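Local coordinates for protein phosphatase Slingshot homolog 2 (Homo sapiens, PDB 2NT2), which dephosphorylates cofilin, reactivating this actin-depolymerizing factor so that it binds actin filaments and stimulates their disassembly, at residues R28-I40 against H80-R94. The protein carries 1 engineered substitution. Residues are numbered along the deposited sequence; the frame is centred on the assembly and turned at random.
Sequences RGVRYILNVTREI and HGSKCLVHSKMGVSR. Engineered in segment 80-94: Ser88 (natural residue Cys). With SO4 (sulfate ion), chain D.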
ATOM      1  N   ARG A  28      11.381   2.167  12.889  1.00 24.99           N
ATOM      2  CA  ARG A  28      10.395   3.110  12.377  1.00 20.26           C
ATOM      3  C   ARG A  28       9.054   2.945  13.075  1.00 16.61           C
ATOM      4  O   ARG A  28       8.125   3.709  12.817  1.00 20.93           O
ATOM      5  CB  ARG A  28      10.229   2.950  10.866  1.00 17.63           C
ATOM      6  CG  ARG A  28      11.490   3.281  10.087  1.00 20.68           C
ATOM      7  CD  ARG A  28      11.309   2.980   8.605  1.00 23.63           C
ATOM      8  NE  ARG A  28      12.376   3.538   7.788  1.00 30.37           N
ATOM      9  CZ  ARG A  28      12.448   4.811   7.422  1.00 35.77           C
ATOM     10  NH1 ARG A  28      11.502   5.660   7.810  1.00 51.78           N
ATOM     11  NH2 ARG A  28      13.454   5.242   6.674  1.00 20.53           N
ATOM     12  N   GLY A  29       8.946   1.957  13.947  1.00 18.25           N
ATOM     13  CA  GLY A  29       7.746   1.712  14.721  1.00 22.21           C
ATOM     14  C   GLY A  29       6.677   0.944  13.968  1.00 24.61           C
ATOM     15  O   GLY A  29       5.487   1.064  14.271  1.00 30.92           O
ATOM     16  N   VAL A  30       7.082   0.163  12.971  1.00 20.63           N
ATOM     17  CA  VAL A  30       6.150  -0.629  12.185  1.00 15.01           C
ATOM     18  C   VAL A  30       5.813  -1.927  12.907  1.00 19.51           C
ATOM     19  O   VAL A  30       6.694  -2.538  13.517  1.00 23.25           O
ATOM     20  CB  VAL A  30       6.719  -0.976  10.796  1.00 16.22           C
ATOM     21  CG1 VAL A  30       5.717  -1.851  10.053  1.00 11.53           C
ATOM     22  CG2 VAL A  30       7.060   0.273  10.003  1.00 10.88           C
ATOM     23  N   ARG A  31       4.557  -2.366  12.867  1.00 17.82           N
ATOM     24  CA  ARG A  31       4.196  -3.646  13.474  1.00 23.76           C
ATOM     25  C   ARG A  31       3.195  -4.384  12.587  1.00 22.23           C
ATOM     26  O   ARG A  31       2.943  -5.570  12.786  1.00 33.75           O
ATOM     27  CB  ARG A  31       3.617  -3.494  14.880  1.00 27.42           C
ATOM     28  CG  ARG A  31       4.175  -2.357  15.705  1.00 29.32           C
ATOM     29  CD  ARG A  31       5.491  -2.669  16.383  1.00 38.65           C
ATOM     30  NE  ARG A  31       5.971  -4.025  16.149  1.00 40.32           N
ATOM     31  CZ  ARG A  31       7.085  -4.520  16.679  1.00 35.15           C
ATOM     32  NH1 ARG A  31       7.829  -3.770  17.483  1.00 30.50           N
ATOM     33  NH2 ARG A  31       7.449  -5.766  16.410  1.00 37.15           N
ATOM     34  N   TYR A  32       2.648  -3.650  11.632  1.00 18.93           N
ATOM     35  CA  TYR A  32       1.713  -4.182  10.656  1.00 19.83           C
ATOM     36  C   TYR A  32       2.354  -4.146   9.270  1.00 21.68           C
ATOM     37  O   TYR A  32       2.998  -3.166   8.900  1.00 18.50           O
ATOM     38  CB  TYR A  32       0.415  -3.375  10.635  1.00 24.23           C
ATOM     39  CG  TYR A  32      -0.339  -3.355  11.939  1.00 30.10           C
ATOM     40  CD1 TYR A  32      -0.062  -2.397  12.907  1.00 29.33           C
ATOM     41  CD2 TYR A  32      -1.330  -4.293  12.202  1.00 31.23           C
ATOM     42  CE1 TYR A  32      -0.747  -2.367  14.107  1.00 22.20           C
ATOM     43  CE2 TYR A  32      -2.017  -4.265  13.404  1.00 31.91           C
ATOM     44  CZ  TYR A  32      -1.723  -3.304  14.349  1.00 26.90           C
ATOM     45  OH  TYR A  32      -2.414  -3.288  15.541  1.00 29.74           O
ATOM     46  N   ILE A  33       2.172  -5.215   8.506  1.00 17.72           N
ATOM     47  CA  ILE A  33       2.726  -5.232   7.157  1.00 15.60           C
ATOM     48  C   ILE A  33       1.685  -5.713   6.151  1.00 17.19           C
ATOM     49  O   ILE A  33       1.184  -6.830   6.263  1.00 16.86           O
ATOM     50  CB  ILE A  33       3.972  -6.119   7.058  1.00 18.27           C
ATOM     51  CG1 ILE A  33       5.093  -5.748   8.031  1.00 18.45           C
ATOM     52  CG2 ILE A  33       4.498  -6.129   5.628  1.00 21.53           C
ATOM     53  CD1 ILE A  33       6.285  -6.680   7.943  1.00 15.91           C
ATOM     54  N   LEU A  34       1.391  -4.828   5.208  1.00 16.52           N
ATOM     55  CA  LEU A  34       0.544  -5.105   4.063  1.00 14.56           C
ATOM     56  C   LEU A  34       1.410  -5.498   2.861  1.00 20.94           C
ATOM     57  O   LEU A  34       2.050  -4.671   2.212  1.00 10.59           O
ATOM     58  CB  LEU A  34      -0.333  -3.906   3.732  1.00 15.25           C
ATOM     59  CG  LEU A  34      -1.400  -4.103   2.654  1.00 16.02           C
ATOM     60  CD1 LEU A  34      -2.151  -5.408   2.863  1.00 15.36           C
ATOM     61  CD2 LEU A  34      -2.357  -2.917   2.644  1.00 13.20           C
ATOM     62  N   ASN A  35       1.433  -6.801   2.629  1.00 16.39           N
ATOM     63  CA  ASN A  35       2.189  -7.428   1.561  1.00 15.45           C
ATOM     64  C   ASN A  35       1.293  -7.674   0.348  1.00 14.19           C
ATOM     65  O   ASN A  35       0.558  -8.657   0.316  1.00 14.53           O
ATOM     66  CB  ASN A  35       2.772  -8.743   2.081  1.00 14.46           C
ATOM     67  CG  ASN A  35       3.689  -9.415   1.085  1.00 12.03           C
ATOM     68  OD1 ASN A  35       3.685  -9.064  -0.093  1.00 13.86           O
ATOM     69  ND2 ASN A  35       4.464 -10.377   1.577  1.00 14.60           N
ATOM     70  N   VAL A  36       1.358  -6.773  -0.618  1.00 16.80           N
ATOM     71  CA  VAL A  36       0.526  -6.782  -1.810  1.00 12.29           C
ATOM     72  C   VAL A  36       1.166  -7.583  -2.936  1.00 18.39           C
ATOM     73  O   VAL A  36       1.358  -7.087  -4.052  1.00 21.40           O
ATOM     74  CB  VAL A  36       0.260  -5.344  -2.308  1.00 10.79           C
ATOM     75  CG1 VAL A  36      -0.933  -5.325  -3.256  1.00  8.96           C
ATOM     76  CG2 VAL A  36       0.013  -4.411  -1.137  1.00 11.31           C
ATOM     77  N   THR A  37       1.557  -8.820  -2.639  1.00 13.72           N
ATOM     78  CA  THR A  37       2.187  -9.690  -3.615  1.00 12.02           C
ATOM     79  C   THR A  37       1.679 -11.127  -3.465  1.00 13.21           C
ATOM     80  O   THR A  37       1.174 -11.497  -2.406  1.00 10.36           O
ATOM     81  CB  THR A  37       3.722  -9.744  -3.518  1.00 14.79           C
ATOM     82  OG1 THR A  37       4.107 -10.744  -2.559  1.00 13.39           O
ATOM     83  CG2 THR A  37       4.342  -8.434  -3.069  1.00  8.72           C
ATOM     84  N   ARG A  38       1.870 -11.900  -4.523  1.00 17.48           N
ATOM     85  CA  ARG A  38       1.687 -13.341  -4.491  1.00 21.71           C
ATOM     86  C   ARG A  38       3.026 -14.048  -4.249  1.00 20.19           C
ATOM     87  O   ARG A  38       3.059 -15.071  -3.564  1.00 23.07           O
ATOM     88  CB  ARG A  38       1.083 -13.851  -5.802  1.00 27.73           C
ATOM     89  CG  ARG A  38       1.029 -15.375  -5.879  1.00 31.50           C
ATOM     90  CD  ARG A  38      -0.364 -15.896  -5.565  1.00 37.18           C
ATOM     91  NE  ARG A  38      -0.373 -16.779  -4.404  1.00 46.16           N
ATOM     92  CZ  ARG A  38      -1.435 -17.108  -3.691  1.00 46.25           C
ATOM     93  NH1 ARG A  38      -2.634 -16.634  -4.001  1.00 55.50           N
ATOM     94  NH2 ARG A  38      -1.303 -17.920  -2.651  1.00 49.68           N
ATOM     95  N   GLU A  39       4.084 -13.490  -4.816  1.00 14.85           N
ATOM     96  CA  GLU A  39       5.394 -14.107  -4.920  1.00 25.24           C
ATOM     97  C   GLU A  39       6.385 -13.733  -3.830  1.00 27.20           C
ATOM     98  O   GLU A  39       7.446 -14.341  -3.668  1.00 18.61           O
ATOM     99  CB  GLU A  39       5.981 -13.743  -6.298  1.00 25.62           C
ATOM    100  CG  GLU A  39       6.541 -12.335  -6.391  1.00 20.85           C
ATOM    101  CD  GLU A  39       5.527 -11.296  -6.818  1.00 25.03           C
ATOM    102  OE1 GLU A  39       5.930 -10.262  -7.400  1.00 36.37           O
ATOM    103  OE2 GLU A  39       4.315 -11.475  -6.581  1.00 19.25           O
ATOM    104  N   ILE A  40       6.107 -12.693  -3.039  1.00 26.09           N
ATOM    105  CA  ILE A  40       7.067 -12.355  -1.985  1.00 19.67           C
ATOM    106  C   ILE A  40       6.558 -12.862  -0.640  1.00 21.31           C
ATOM    107  O   ILE A  40       5.364 -12.812  -0.358  1.00 13.87           O
ATOM    108  CB  ILE A  40       7.348 -10.849  -1.908  1.00 16.06           C
ATOM    109  CG1 ILE A  40       8.125 -10.315  -3.124  1.00 20.41           C
ATOM    110  CG2 ILE A  40       8.078 -10.467  -0.637  1.00  6.82           C
ATOM    111  CD1 ILE A  40       7.181  -9.731  -4.151  1.00 27.49           C
ATOM    112  N   HIS A  80      -4.701   0.779  16.541  1.00 30.85           N
ATOM    113  CA  HIS A  80      -3.883   0.386  17.680  1.00 32.81           C
ATOM    114  C   HIS A  80      -2.676   1.293  17.857  1.00 31.86           C
ATOM    115  O   HIS A  80      -1.715   0.907  18.521  1.00 31.97           O
ATOM    116  CB  HIS A  80      -3.446  -1.075  17.531  1.00 34.96           C
ATOM    117  CG  HIS A  80      -4.615  -2.016  17.560  1.00 39.50           C
ATOM    118  ND1 HIS A  80      -5.680  -1.860  18.418  1.00 43.20           N
ATOM    119  CD2 HIS A  80      -4.889  -3.123  16.835  1.00 43.31           C
ATOM    120  CE1 HIS A  80      -6.556  -2.828  18.224  1.00 45.97           C
ATOM    121  NE2 HIS A  80      -6.099  -3.612  17.264  1.00 44.63           N
ATOM    122  N   GLY A  81      -2.735   2.491  17.285  1.00 28.62           N
ATOM    123  CA  GLY A  81      -1.655   3.451  17.415  1.00 31.79           C
ATOM    124  C   GLY A  81      -0.338   2.957  16.860  1.00 32.64           C
ATOM    125  O   GLY A  81       0.723   3.208  17.444  1.00 28.97           O
ATOM    126  N   SER A  82      -0.370   2.259  15.725  1.00 30.70           N
ATOM    127  CA  SER A  82       0.867   1.750  15.133  1.00 30.39           C
ATOM    128  C   SER A  82       0.988   2.178  13.671  1.00 28.18           C
ATOM    129  O   SER A  82       0.166   2.949  13.190  1.00 28.77           O
ATOM    130  CB  SER A  82       0.961   0.228  15.255  1.00 28.17           C
ATOM    131  OG  SER A  82       2.292  -0.218  15.050  1.00 24.31           O
ATOM    132  N   LYS A  83       2.024   1.684  13.007  1.00 26.06           N
ATOM    133  CA  LYS A  83       2.364   2.025  11.639  1.00 22.38           C
ATOM    134  C   LYS A  83       2.366   0.777  10.752  1.00 22.17           C
ATOM    135  O   LYS A  83       2.585  -0.333  11.235  1.00 21.82           O
ATOM    136  CB  LYS A  83       3.723   2.719  11.544  1.00 22.69           C
ATOM    137  CG  LYS A  83       3.931   3.842  12.549  1.00 18.49           C
ATOM    138  CD  LYS A  83       5.038   4.789  12.109  1.00 16.56           C
ATOM    139  CE  LYS A  83       4.993   6.071  12.931  1.00 26.05           C
ATOM    140  NZ  LYS A  83       5.453   5.844  14.331  1.00 35.85           N
ATOM    141  N   CYS A  84       2.108   1.006   9.472  1.00 19.85           N
ATOM    142  CA  CYS A  84       1.938  -0.067   8.495  1.00 15.86           C
ATOM    143  C   CYS A  84       2.866   0.133   7.304  1.00 14.91           C
ATOM    144  O   CYS A  84       2.972   1.237   6.772  1.00 16.54           O
ATOM    145  CB  CYS A  84       0.478  -0.122   8.045  1.00 19.77           C
ATOM    146  SG  CYS A  84       0.057  -1.415   6.856  1.00 20.63           S
ATOM    147  N   LEU A  85       3.545  -0.938   6.902  1.00 17.58           N
ATOM    148  CA  LEU A  85       4.320  -0.925   5.670  1.00 14.34           C
ATOM    149  C   LEU A  85       3.503  -1.509   4.520  1.00 13.23           C
ATOM    150  O   LEU A  85       3.167  -2.693   4.488  1.00 15.41           O
ATOM    151  CB  LEU A  85       5.632  -1.696   5.829  1.00  9.08           C
ATOM    152  CG  LEU A  85       6.374  -2.032   4.527  1.00 10.95           C
ATOM    153  CD1 LEU A  85       6.896  -0.766   3.870  1.00 14.90           C
ATOM    154  CD2 LEU A  85       7.503  -3.018   4.786  1.00  6.73           C
ATOM    155  N   VAL A  86       3.176  -0.671   3.536  1.00 14.48           N
ATOM    156  CA  VAL A  86       2.592  -1.236   2.322  1.00 13.01           C
ATOM    157  C   VAL A  86       3.713  -1.499   1.314  1.00 16.75           C
ATOM    158  O   VAL A  86       4.389  -0.562   0.900  1.00 16.01           O
ATOM    159  CB  VAL A  86       1.522  -0.354   1.673  1.00 10.03           C
ATOM    160  CG1 VAL A  86       0.698  -1.212   0.715  1.00  8.04           C
ATOM    161  CG2 VAL A  86       0.634   0.293   2.720  1.00 11.60           C
ATOM    162  N   HIS A  87       3.905  -2.769   0.964  1.00 18.50           N
ATOM    163  CA  HIS A  87       4.999  -3.117   0.057  1.00 11.53           C
ATOM    164  C   HIS A  87       4.560  -4.125  -1.000  1.00 10.03           C
ATOM    165  O   HIS A  87       3.583  -4.852  -0.846  1.00 10.12           O
ATOM    166  CB  HIS A  87       6.212  -3.624   0.824  1.00  8.25           C
ATOM    167  CG  HIS A  87       6.153  -5.029   1.325  1.00  7.25           C
ATOM    168  ND1 HIS A  87       6.677  -6.087   0.617  1.00  9.32           N
ATOM    169  CD2 HIS A  87       5.648  -5.568   2.459  1.00  4.84           C
ATOM    170  CE1 HIS A  87       6.496  -7.212   1.288  1.00  5.11           C
ATOM    171  NE2 HIS A  87       5.869  -6.925   2.412  1.00  8.62           N
ATOM    172  N   SER A  88       5.309  -4.102  -2.096  1.00  9.06           N
ATOM    173  CA  SER A  88       5.208  -5.068  -3.179  1.00 13.02           C
ATOM    174  C   SER A  88       6.587  -5.675  -3.423  1.00 15.90           C
ATOM    175  O   SER A  88       7.369  -5.822  -2.479  1.00 13.95           O
ATOM    176  CB  SER A  88       4.655  -4.408  -4.441  1.00  8.49           C
ATOM    177  OG  SER A  88       5.343  -3.205  -4.738  1.00 22.11           O
ATOM    178  N   LYS A  89       6.905  -5.994  -4.669  1.00 14.07           N
ATOM    179  CA  LYS A  89       8.297  -6.333  -4.984  1.00 14.90           C
ATOM    180  C   LYS A  89       9.122  -5.058  -5.164  1.00 16.41           C
ATOM    181  O   LYS A  89      10.168  -4.903  -4.546  1.00  9.76           O
ATOM    182  CB  LYS A  89       8.381  -7.213  -6.224  1.00 17.39           C
ATOM    183  CG  LYS A  89       9.728  -7.201  -6.928  1.00 20.51           C
ATOM    184  CD  LYS A  89      10.132  -8.575  -7.422  1.00 24.48           C
ATOM    185  CE  LYS A  89      11.569  -8.574  -7.918  1.00 28.77           C
ATOM    186  NZ  LYS A  89      12.238  -9.883  -7.683  1.00 42.79           N
ATOM    187  N   MET A  90       8.667  -4.138  -6.013  1.00 15.63           N
ATOM    188  CA  MET A  90       9.422  -2.911  -6.230  1.00 18.97           C
ATOM    189  C   MET A  90       8.903  -1.728  -5.425  1.00 17.81           C
ATOM    190  O   MET A  90       9.662  -0.785  -5.183  1.00 16.27           O
ATOM    191  CB  MET A  90       9.464  -2.554  -7.718  1.00 22.00           C
ATOM    192  CG  MET A  90       9.793  -3.704  -8.649  1.00 23.92           C
ATOM    193  SD  MET A  90      11.358  -4.527  -8.308  1.00 33.59           S
ATOM    194  CE  MET A  90      12.359  -3.170  -7.712  1.00 80.04           C
ATOM    195  N   GLY A  91       7.649  -1.769  -5.000  1.00 15.07           N
ATOM    196  CA  GLY A  91       7.036  -0.641  -4.311  1.00 16.60           C
ATOM    197  C   GLY A  91       6.660   0.455  -5.294  1.00 15.41           C
ATOM    198  O   GLY A  91       6.715   1.642  -4.982  1.00 13.94           O
ATOM    199  N   VAL A  92       6.275   0.057  -6.497  1.00 18.37           N
ATOM    200  CA  VAL A  92       6.049   0.974  -7.609  1.00 16.48           C
ATOM    201  C   VAL A  92       4.631   0.898  -8.148  1.00  8.76           C
ATOM    202  O   VAL A  92       4.046   1.906  -8.545  1.00 14.51           O
ATOM    203  CB  VAL A  92       7.054   0.650  -8.736  1.00 15.03           C
ATOM    204  CG1 VAL A  92       6.480   0.952 -10.107  1.00 14.52           C
ATOM    205  CG2 VAL A  92       8.351   1.409  -8.494  1.00 11.87           C
ATOM    206  N   SER A  93       4.046  -0.295  -8.168  1.00 10.64           N
ATOM    207  CA  SER A  93       2.755  -0.490  -8.827  1.00 13.58           C
ATOM    208  C   SER A  93       1.693  -1.061  -7.906  1.00 10.11           C
ATOM    209  O   SER A  93       0.708  -0.404  -7.550  1.00 11.86           O
ATOM    210  CB  SER A  93       2.972  -1.393 -10.047  1.00  9.82           C
ATOM    211  OG  SER A  93       1.794  -1.566 -10.793  1.00 20.86           O
ATOM    212  N   ARG A  94       1.850  -2.308  -7.472  1.00  9.56           N
ATOM    213  CA  ARG A  94       0.831  -2.899  -6.602  1.00 15.39           C
ATOM    214  C   ARG A  94       0.716  -2.151  -5.279  1.00 17.52           C
ATOM    215  O   ARG A  94      -0.382  -1.852  -4.800  1.00 12.56           O
ATOM    216  CB  ARG A  94       1.146  -4.370  -6.336  1.00 16.34           C
ATOM    217  CG  ARG A  94       0.925  -5.292  -7.530  1.00 17.07           C
ATOM    218  CD  ARG A  94       1.468  -6.684  -7.227  1.00 16.74           C
ATOM    219  NE  ARG A  94       2.926  -6.726  -7.300  1.00 13.41           N
ATOM    220  CZ  ARG A  94       3.656  -7.813  -7.095  1.00 11.39           C
ATOM    221  NH1 ARG A  94       3.082  -8.969  -6.798  1.00  7.03           N
ATOM    222  NH2 ARG A  94       4.978  -7.726  -7.191  1.00  9.57           N
TER
HETATM  223  S   SO4 D 101       5.494  -3.939  -7.842  1.00 19.17           S
HETATM  224  O1  SO4 D 101       6.409  -4.880  -7.214  1.00  8.35           O
HETATM  225  O2  SO4 D 101       5.868  -3.692  -9.233  1.00 17.74           O
HETATM  226  O3  SO4 D 101       4.133  -4.483  -7.817  1.00 19.04           O
HETATM  227  O4  SO4 D 101       5.525  -2.673  -7.102  1.00  9.64           O
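Ser82 opens the contact by setting its CB against the edge of the Tyr32 ring, 3.3 Å from CE1. From Lys83 the chain runs parallel to strand 30-35: Leu85 N bonds to Tyr32 O, Leu85 O takes Leu34 N, and His87 N reaches Leu34 O. Cys84 and Val86 pack beside Leu34, where Val86 CG1 also meets Val36 CG2. His87, with CG between its backbone N and carbonyl carbon (chi1 78°), lays its ring under Asn35 CA, a CH-pi contact, while Ile33 CG2 touches the ring edge; ND1 donates to Ser88 O. Engineered Ser88, standing in for the natural cysteine nucleophile that becomes the phosphocysteine intermediate, begins the P-loop, whose backbone N-H groups at Met90, Val92 and Ser93 grip a sulfate, probably where the substrate's phosphate would sit. Arg94 NE points almost straight at sulfate O3 (2.6 Å, 177°), and its end forms a two-bond salt bridge with Glu39, NH2 to OE1 (2.7 Å) and NH1 to OE2 (2.8 Å), carboxylate and guanidinium nearly coplanar. A methionine in place of Arg94 would probably leave Glu39 without its charge partner and the anion less firmly held. In this catalytic domain's central sheet, strand 83-87 lies between 11-14 and 30-35, and the P-loop leads into helix 94-107.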